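Local coordinates for protein putative P450-like enzyme (Streptomyces himastatinicus ATCC 53653, PDB 5Z9J) that binds heme b through an axial cysteine and probably acts as a cytochrome P450 monooxygenase, possibly in N-dealkylation, at residues N377-L382 and A391-V396. Numbering follows the deposited sequence.
Sequences NPPTFL and ATLPVV
Thr380 and Thr392 face each other as an antiparallel hydrogen-bonded pair, the two segments running nearly opposite. Thr380 N donates to Thr392 O over 3.2 Å, a bent bond, whereas Thr392 N reaches Thr380 O almost straight (169°). Ala391 N also donates to Thr380 O (2.6 Å), from the same face of the carbonyl plane as Thr392 N; Ala391 and Thr392 both face Thr380, a classic beta bulge. Beyond the pair, where Pro378, Pro379 and Pro394 have no backbone N-H to offer, water bridges continue the link: one joins Asn377 O to Pro394 O, another Pro378 O to Thr392 OG1. Both threonines place OG1 between backbone N and carbonyl carbon (chi1 64° and 61°), which brings Thr380 OG1 and Thr392 OG1 into a hydrogen bond of 2.5 Å in which either could donate. The Asn377 side chain crosses that of Pro394 at about a right angle, ND2 meeting Pro394 CG at 3.4 Å. On the other side of the strands Pro379 CB meets Leu393 CD1 at 3.8 Å. Leu393 continues onto Leu125 and Val126 of helix 125-130, and Pro379 and Phe381 rest on Leu251 of helix 240-255. This surface hairpin thus joins 380-381 to strand 392-396, the middle strand between 122-124 and 372-373.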
# COMPACT_ATOMS: atom_id res chain seq x y z
N ASN A 377 12.47 23.67 -3.78
CA ASN A 377 11.12 23.20 -3.60
C ASN A 377 11.09 21.79 -3.05
O ASN A 377 10.96 20.84 -3.81
CB ASN A 377 10.43 23.31 -4.98
CG ASN A 377 8.95 23.03 -4.96
OD1 ASN A 377 8.31 22.93 -3.92
ND2 ASN A 377 8.37 22.96 -6.16
N PRO A 378 11.12 21.65 -1.72
CA PRO A 378 11.18 20.34 -1.05
C PRO A 378 9.93 19.51 -1.29
O PRO A 378 8.89 20.08 -1.58
CB PRO A 378 11.28 20.70 0.44
CG PRO A 378 11.86 22.09 0.46
CD PRO A 378 11.31 22.76 -0.76
N PRO A 379 10.02 18.18 -1.10
CA PRO A 379 8.86 17.31 -1.21
C PRO A 379 7.87 17.51 -0.06
O PRO A 379 8.23 18.07 0.99
CB PRO A 379 9.44 15.90 -1.13
CG PRO A 379 10.79 16.09 -0.30
CD PRO A 379 11.24 17.49 -0.61
N THR A 380 6.61 17.12 -0.29
CA THR A 380 5.67 16.97 0.82
C THR A 380 5.36 15.50 1.00
O THR A 380 5.49 14.70 0.07
CB THR A 380 4.37 17.72 0.66
OG1 THR A 380 3.68 17.18 -0.47
CG2 THR A 380 4.62 19.16 0.47
N PHE A 381 5.02 15.15 2.24
CA PHE A 381 4.67 13.79 2.59
C PHE A 381 3.18 13.59 2.66
O PHE A 381 2.42 14.53 2.96
CB PHE A 381 5.38 13.42 3.90
CG PHE A 381 6.85 13.31 3.71
CD1 PHE A 381 7.62 14.44 3.62
CD2 PHE A 381 7.41 12.09 3.40
CE1 PHE A 381 8.97 14.36 3.35
CE2 PHE A 381 8.77 11.99 3.11
CZ PHE A 381 9.53 13.13 3.08
N LEU A 382 2.77 12.37 2.37
CA LEU A 382 1.35 12.05 2.31
C LEU A 382 0.70 12.23 3.70
O LEU A 382 1.25 11.82 4.73
CB LEU A 382 1.14 10.64 1.77
CG LEU A 382 -0.31 10.22 1.52
CD1 LEU A 382 -0.84 11.07 0.40
CD2 LEU A 382 -0.37 8.75 1.13
N ALA A 391 4.12 12.75 -1.05
CA ALA A 391 2.93 13.02 -1.89
C ALA A 391 3.28 13.86 -3.13
O ALA A 391 2.61 13.79 -4.18
CB ALA A 391 1.86 13.73 -1.06
N THR A 392 4.34 14.65 -2.98
CA THR A 392 4.85 15.52 -4.04
C THR A 392 6.34 15.40 -4.07
O THR A 392 6.99 15.45 -3.01
CB THR A 392 4.53 17.02 -3.77
OG1 THR A 392 5.15 17.42 -2.53
CG2 THR A 392 3.08 17.25 -3.68
N LEU A 393 6.91 15.26 -5.26
CA LEU A 393 8.37 15.29 -5.32
C LEU A 393 8.84 16.09 -6.51
O LEU A 393 9.12 15.51 -7.58
CB LEU A 393 8.94 13.86 -5.35
CG LEU A 393 10.47 13.73 -5.36
CD1 LEU A 393 11.15 14.50 -4.22
CD2 LEU A 393 10.82 12.24 -5.33
N PRO A 394 8.94 17.42 -6.34
CA PRO A 394 9.51 18.26 -7.40
C PRO A 394 10.93 17.87 -7.73
O PRO A 394 11.79 17.72 -6.81
CB PRO A 394 9.50 19.67 -6.80
CG PRO A 394 8.48 19.63 -5.77
CD PRO A 394 8.50 18.22 -5.20
N VAL A 395 11.16 17.63 -9.01
CA VAL A 395 12.49 17.28 -9.46
C VAL A 395 12.98 18.23 -10.54
O VAL A 395 12.17 18.90 -11.23
CB VAL A 395 12.56 15.84 -9.95
CG1 VAL A 395 12.43 14.88 -8.76
CG2 VAL A 395 11.50 15.60 -11.02
N VAL A 396 14.30 18.35 -10.63
CA VAL A 396 14.91 19.14 -11.68
C VAL A 396 15.90 18.27 -12.47
O VAL A 396 16.58 17.43 -11.91
CB VAL A 396 15.65 20.38 -11.11
CG1 VAL A 396 16.66 19.96 -10.06
CG2 VAL A 396 16.33 21.14 -12.22
O HOH W 1 11.78 18.17 -4.01
O HOH W 2 6.56 19.78 -2.57